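Local coordinates for 2-pyrone-4,6-dicarboxylic acid hydrolase, putative (Pseudomonas putida, PDB 2FFI), which is a putative hydrolase of the amidohydrolase family that probably opens the lactone ring of 2-pyrone-4,6-dicarboxylate, at residues A[16-21]-A[164-169]; A[125-130]-A[157-162]. One frame throughout, in Å; residues are numbered along the deposited sequence.

Contact 1 of 2, residues A[16-21]-A[164-169]; sequences DSHAHV and VIDHFG. With PO4 (phosphate ion), chain C.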
loop_
_atom_site.group_PDB
_atom_site.type_symbol
_atom_site.label_atom_id
_atom_site.label_comp_id
_atom_site.label_asym_id
_atom_site.label_seq_id
_atom_site.Cartn_x
_atom_site.Cartn_y
_atom_site.Cartn_z
ATOM N N ASP A 16 -6.361 -8.631 0.475
ATOM C CA ASP A 16 -4.964 -8.259 0.744
ATOM C C ASP A 16 -4.644 -6.946 0.032
ATOM O O ASP A 16 -4.645 -6.904 -1.188
ATOM C CB ASP A 16 -4.003 -9.348 0.217
ATOM C CG ASP A 16 -2.541 -8.889 0.175
ATOM O OD1 ASP A 16 -1.697 -9.662 -0.349
ATOM O OD2 ASP A 16 -2.232 -7.769 0.669
ATOM N N SER A 17 -4.371 -5.879 0.771
ATOM C CA SER A 17 -4.023 -4.623 0.112
ATOM C C SER A 17 -2.499 -4.548 0.088
ATOM O O SER A 17 -1.842 -4.995 1.015
ATOM C CB SER A 17 -4.615 -3.419 0.858
ATOM O OG SER A 17 -4.120 -3.326 2.178
ATOM N N HIS A 18 -1.929 -4.024 -0.984
ATOM C CA HIS A 18 -0.468 -3.912 -1.095
ATOM C C HIS A 18 0.285 -5.232 -1.336
ATOM O O HIS A 18 0.407 -6.074 -0.454
ATOM C CB HIS A 18 0.110 -3.225 0.145
ATOM C CG HIS A 18 1.340 -2.427 -0.136
ATOM N ND1 HIS A 18 2.556 -3.007 -0.426
ATOM C CD2 HIS A 18 1.540 -1.090 -0.186
ATOM C CE1 HIS A 18 3.453 -2.062 -0.639
ATOM N NE2 HIS A 18 2.862 -0.889 -0.500
ATOM N N ALA A 19 0.812 -5.382 -2.542
ATOM C CA ALA A 19 1.565 -6.567 -2.934
ATOM C C ALA A 19 2.191 -6.302 -4.315
ATOM O O ALA A 19 1.687 -5.480 -5.076
ATOM C CB ALA A 19 0.637 -7.776 -2.984
ATOM N N HIS A 20 3.271 -7.005 -4.640
ATOM C CA HIS A 20 3.951 -6.812 -5.913
ATOM C C HIS A 20 4.091 -8.104 -6.715
ATOM O O HIS A 20 4.154 -9.185 -6.140
ATOM C CB HIS A 20 5.358 -6.249 -5.664
ATOM C CG HIS A 20 5.380 -5.028 -4.810
ATOM N ND1 HIS A 20 4.820 -3.834 -5.217
ATOM C CD2 HIS A 20 5.829 -4.824 -3.549
ATOM C CE1 HIS A 20 4.915 -2.954 -4.239
ATOM N NE2 HIS A 20 5.521 -3.529 -3.215
ATOM N N VAL A 21 4.134 -7.984 -8.040
ATOM C CA VAL A 21 4.343 -9.134 -8.909
ATOM C C VAL A 21 5.265 -8.672 -10.034
ATOM O O VAL A 21 5.215 -7.516 -10.444
ATOM C CB VAL A 21 2.997 -9.731 -9.505
ATOM C CG1 VAL A 21 2.102 -10.214 -8.384
ATOM C CG2 VAL A 21 2.270 -8.709 -10.396
ATOM N N VAL A 164 -3.504 7.389 1.278
ATOM C CA VAL A 164 -3.144 6.111 1.873
ATOM C C VAL A 164 -1.679 6.093 2.302
ATOM O O VAL A 164 -0.792 6.235 1.459
ATOM C CB VAL A 164 -3.347 4.957 0.874
ATOM C CG1 VAL A 164 -2.937 3.644 1.522
ATOM C CG2 VAL A 164 -4.794 4.894 0.425
ATOM N N ILE A 165 -1.439 5.892 3.602
ATOM C CA ILE A 165 -0.092 5.852 4.173
ATOM C C ILE A 165 0.407 4.415 4.327
ATOM O O ILE A 165 -0.264 3.590 4.940
ATOM C CB ILE A 165 -0.071 6.560 5.548
ATOM C CG1 ILE A 165 -0.477 8.013 5.376
ATOM C CG2 ILE A 165 1.325 6.567 6.140
ATOM C CD1 ILE A 165 -0.639 8.727 6.669
ATOM N N ASP A 166 1.591 4.128 3.777
ATOM C CA ASP A 166 2.178 2.783 3.816
ATOM C C ASP A 166 2.918 2.393 5.087
ATOM O O ASP A 166 3.617 3.203 5.689
ATOM C CB ASP A 166 3.149 2.590 2.652
ATOM C CG ASP A 166 2.461 2.563 1.302
ATOM O OD1 ASP A 166 3.186 2.419 0.292
ATOM O OD2 ASP A 166 1.213 2.682 1.239
ATOM N N HIS A 167 2.763 1.128 5.468
ATOM C CA HIS A 167 3.414 0.547 6.633
ATOM C C HIS A 167 3.426 1.400 7.882
ATOM O O HIS A 167 4.473 1.877 8.292
ATOM C CB HIS A 167 4.855 0.181 6.301
ATOM C CG HIS A 167 5.019 -0.487 4.976
ATOM N ND1 HIS A 167 4.124 -1.414 4.498
ATOM C CD2 HIS A 167 5.984 -0.374 4.032
ATOM C CE1 HIS A 167 4.526 -1.844 3.315
ATOM N NE2 HIS A 167 5.653 -1.228 3.011
ATOM N N PHE A 168 2.269 1.591 8.493
ATOM C CA PHE A 168 2.200 2.362 9.733
ATOM C C PHE A 168 2.795 3.757 9.598
ATOM O O PHE A 168 2.904 4.501 10.578
ATOM C CB PHE A 168 2.952 1.621 10.831
ATOM C CG PHE A 168 2.349 0.296 11.198
ATOM C CD1 PHE A 168 1.368 0.216 12.180
ATOM C CD2 PHE A 168 2.803 -0.882 10.608
ATOM C CE1 PHE A 168 0.859 -1.007 12.570
ATOM C CE2 PHE A 168 2.292 -2.115 10.997
ATOM C CZ PHE A 168 1.321 -2.177 11.985
ATOM N N GLY A 169 3.170 4.125 8.386
ATOM C CA GLY A 169 3.763 5.428 8.208
ATOM C C GLY A 169 5.269 5.289 8.254
ATOM O O GLY A 169 5.993 6.285 8.272
HETATM P P PO4 C . 7.218 -1.838 -0.793
HETATM O O1 PO4 C . 6.499 -1.275 -1.963
HETATM O O2 PO4 C . 8.463 -1.066 -0.550
HETATM O O3 PO4 C . 6.352 -1.753 0.406
HETATM O O4 PO4 C . 7.563 -3.254 -1.068
#
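At the C-terminal mouth of the TIM barrel, the loop after strand 15-16 meets the end of strand 163-165 through H18, D166 and H167, with a phosphate ion, probably from the crystallisation liquor, held between H20 and H167 beside H18. H18 points its NE2 edge at the D166 carboxylate and makes a weak hydrogen bond from NE2 to OD1, 3.4 Å long and bent to 141° at the hydrogen. Ring and carboxylate planes stand 87° apart. The stronger partner of D166 is R110, which forms a salt bridge with the same OD1 and also reaches the phosphate. H18 and H20 belong to an H-A-H stretch following a first barrel strand, the placing of the HxH motif in the amidohydrolase superfamily, where it commonly binds metal. From H20, NE2 reaches phosphate O1 at 2.8 Å and O4 at 3.0 Å, both weak bonds. H167 brings its CE1 over one face of H18, 4.1 Å from CE1 of that ring. Its CG lies beside the backbone N (chi1 -44°), which turns the ring toward the ion, and NE2 bonds phosphate O3 at 2.7 Å, at the ring edge; the S199 hydroxyl bonds ND1, and the two bonds together probably fix the ring's rotation.

Contact 2 of 2, residues A[125-130]-A[157-162]; sequences QWRPLL and QPYGLD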
loop_
_atom_site.group_PDB
_atom_site.type_symbol
_atom_site.label_atom_id
_atom_site.label_comp_id
_atom_site.label_asym_id
_atom_site.label_seq_id
_atom_site.Cartn_x
_atom_site.Cartn_y
_atom_site.Cartn_z
ATOM N N GLN A 125 4.746 21.735 -10.125
ATOM C CA GLN A 125 5.270 20.703 -11.016
ATOM C C GLN A 125 4.623 19.348 -10.733
ATOM O O GLN A 125 4.948 18.355 -11.370
ATOM C CB GLN A 125 6.788 20.591 -10.873
ATOM C CG GLN A 125 7.264 20.127 -9.512
ATOM C CD GLN A 125 8.781 19.938 -9.462
ATOM O OE1 GLN A 125 9.368 19.255 -10.310
ATOM N NE2 GLN A 125 9.418 20.529 -8.454
ATOM N N TRP A 126 3.703 19.320 -9.776
ATOM C CA TRP A 126 3.006 18.099 -9.418
ATOM C C TRP A 126 1.489 18.243 -9.563
ATOM O O TRP A 126 0.789 17.258 -9.803
ATOM C CB TRP A 126 3.350 17.687 -7.979
ATOM C CG TRP A 126 4.676 16.990 -7.814
ATOM C CD1 TRP A 126 5.884 17.570 -7.565
ATOM C CD2 TRP A 126 4.923 15.581 -7.921
ATOM N NE1 TRP A 126 6.870 16.611 -7.515
ATOM C CE2 TRP A 126 6.305 15.383 -7.731
ATOM C CE3 TRP A 126 4.107 14.468 -8.164
ATOM C CZ2 TRP A 126 6.891 14.113 -7.772
ATOM C CZ3 TRP A 126 4.691 13.208 -8.206
ATOM C CH2 TRP A 126 6.067 13.043 -8.013
ATOM N N ARG A 127 0.989 19.468 -9.412
ATOM C CA ARG A 127 -0.443 19.751 -9.522
ATOM C C ARG A 127 -1.069 19.170 -10.791
ATOM O O ARG A 127 -2.156 18.592 -10.741
ATOM C CB ARG A 127 -0.697 21.267 -9.460
ATOM C CG ARG A 127 -2.158 21.683 -9.663
ATOM C CD ARG A 127 -2.376 23.185 -9.435
ATOM N NE ARG A 127 -2.689 23.528 -8.043
ATOM C CZ ARG A 127 -3.901 23.452 -7.493
ATOM N NH1 ARG A 127 -4.936 23.043 -8.210
ATOM N NH2 ARG A 127 -4.080 23.796 -6.223
ATOM N N PRO A 128 -0.398 19.320 -11.947
ATOM C CA PRO A 128 -0.926 18.793 -13.210
ATOM C C PRO A 128 -1.384 17.334 -13.117
ATOM O O PRO A 128 -2.367 16.949 -13.754
ATOM C CB PRO A 128 0.246 18.976 -14.162
ATOM C CG PRO A 128 0.841 20.241 -13.671
ATOM C CD PRO A 128 0.871 20.032 -12.180
ATOM N N LEU A 129 -0.663 16.545 -12.316
ATOM C CA LEU A 129 -0.948 15.128 -12.107
ATOM C C LEU A 129 -1.937 14.924 -10.968
ATOM O O LEU A 129 -2.851 14.100 -11.061
ATOM C CB LEU A 129 0.349 14.375 -11.804
ATOM C CG LEU A 129 0.386 12.846 -11.655
ATOM C CD1 LEU A 129 -0.075 12.448 -10.281
ATOM C CD2 LEU A 129 -0.446 12.190 -12.735
ATOM N N LEU A 130 -1.754 15.676 -9.891
ATOM C CA LEU A 130 -2.644 15.584 -8.738
ATOM C C LEU A 130 -4.091 15.892 -9.130
ATOM O O LEU A 130 -5.023 15.338 -8.548
ATOM C CB LEU A 130 -2.181 16.547 -7.645
ATOM C CG LEU A 130 -0.791 16.217 -7.099
ATOM C CD1 LEU A 130 -0.309 17.318 -6.190
ATOM C CD2 LEU A 130 -0.840 14.885 -6.368
ATOM N N GLN A 157 -3.564 17.480 1.055
ATOM C CA GLN A 157 -4.785 17.764 1.788
ATOM C C GLN A 157 -5.765 18.647 0.991
ATOM O O GLN A 157 -6.932 18.297 0.831
ATOM C CB GLN A 157 -4.408 18.449 3.114
ATOM C CG GLN A 157 -5.348 18.229 4.282
ATOM C CD GLN A 157 -5.157 16.882 4.952
ATOM O OE1 GLN A 157 -5.332 15.831 4.330
ATOM N NE2 GLN A 157 -4.794 16.909 6.233
ATOM N N PRO A 158 -5.297 19.790 0.462
ATOM C CA PRO A 158 -6.153 20.704 -0.305
ATOM C C PRO A 158 -6.827 20.100 -1.522
ATOM O O PRO A 158 -7.981 20.419 -1.819
ATOM C CB PRO A 158 -5.199 21.828 -0.684
ATOM C CG PRO A 158 -3.902 21.104 -0.835
ATOM C CD PRO A 158 -3.891 20.223 0.386
ATOM N N TYR A 159 -6.106 19.231 -2.226
ATOM C CA TYR A 159 -6.615 18.584 -3.435
ATOM C C TYR A 159 -7.859 17.744 -3.195
ATOM O O TYR A 159 -8.464 17.236 -4.145
ATOM C CB TYR A 159 -5.521 17.724 -4.057
ATOM C CG TYR A 159 -4.326 18.525 -4.524
ATOM C CD1 TYR A 159 -4.300 19.107 -5.792
ATOM C CD2 TYR A 159 -3.227 18.720 -3.689
ATOM C CE1 TYR A 159 -3.208 19.858 -6.216
ATOM C CE2 TYR A 159 -2.128 19.474 -4.102
ATOM C CZ TYR A 159 -2.128 20.034 -5.360
ATOM O OH TYR A 159 -1.039 20.758 -5.756
ATOM N N GLY A 160 -8.222 17.597 -1.920
ATOM C CA GLY A 160 -9.412 16.847 -1.534
ATOM C C GLY A 160 -9.493 15.421 -2.038
ATOM O O GLY A 160 -10.488 15.011 -2.648
ATOM N N LEU A 161 -8.450 14.649 -1.782
ATOM C CA LEU A 161 -8.456 13.281 -2.229
ATOM C C LEU A 161 -8.006 12.335 -1.126
ATOM O O LEU A 161 -7.448 12.758 -0.107
ATOM C CB LEU A 161 -7.591 13.133 -3.491
ATOM C CG LEU A 161 -6.321 13.965 -3.654
ATOM C CD1 LEU A 161 -5.421 13.753 -2.454
ATOM C CD2 LEU A 161 -5.618 13.593 -4.939
ATOM N N ASP A 162 -8.286 11.053 -1.327
ATOM C CA ASP A 162 -7.923 10.028 -0.372
ATOM C C ASP A 162 -6.411 9.876 -0.315
ATOM O O ASP A 162 -5.725 9.874 -1.343
ATOM C CB ASP A 162 -8.569 8.698 -0.761
ATOM C CG ASP A 162 -10.089 8.729 -0.656
ATOM O OD1 ASP A 162 -10.748 7.989 -1.430
ATOM O OD2 ASP A 162 -10.618 9.473 0.199
#
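Y159 and L130 make the tight half of this contact, where the turn after helix 149-156 leans on the first turn of helix 127-136. One face of the Y159 ring takes the L130 methyl CD1 in a CH-pi contact: CD1 stands 3.7 Å from the ring centroid, 27° off the normal, so it rests toward the hydroxyl-bearing rim and not over the middle. CB of L130 lies under the same face, nearer the CE1 edge, 3.7 Å from Y159 CE1. Both side chains carry CG anti to their carbonyl carbons (chi1 -63° in each), which brings the leucine branch and the tyrosine ring together across the gap. Deeper in, L161 only brushes the helix backbone, its CD2 lying 4.1 Å from L130 O, but both leucines also pack on L156 of the intervening helix.

Toward solvent the fit is looser. R127 bends at chi3 and brings its guanidinium obliquely to the ring, on the side away from L130, with Y159 CE1 over the guanidinium's centre, 3.9 Å from R127 CZ. The two planes are tilted by 41°, well short of a parallel stack, and the arginine's NH1 is tied by a salt bridge to E131 on its own helix. The aliphatic part adds a further touch, R127 CB lying 3.8 Å from Y159 OH. With an alanine in place of Y159, L130 CD1 would probably lose the aromatic face it rests on and the R127 guanidinium would be steadied mainly by E131. Adjacent helices packing side by side around the outside of a barrel, here through the turn that leads from helix 149-156 into strand 163-165, are typical of the beta/alpha repeats of a TIM barrel.

Strand 163-165 connects the two contacts: residues 157-162 of contact 2 lead into it, and residues 164-169 of contact 1 carry the chain out of its far end. The contact centres are 20 Å apart, and no atoms touch between them apart from that continuity of the chain. The centre of contact 1 lies about 2 Å from that of the chain, at the phosphate and the probable active site; the centre of contact 2 lies about 18 Å from the chain centre, on the outer helical layer and well away from the anion. All of contact 2 falls within the 142 residues that separate the two segments of contact 1.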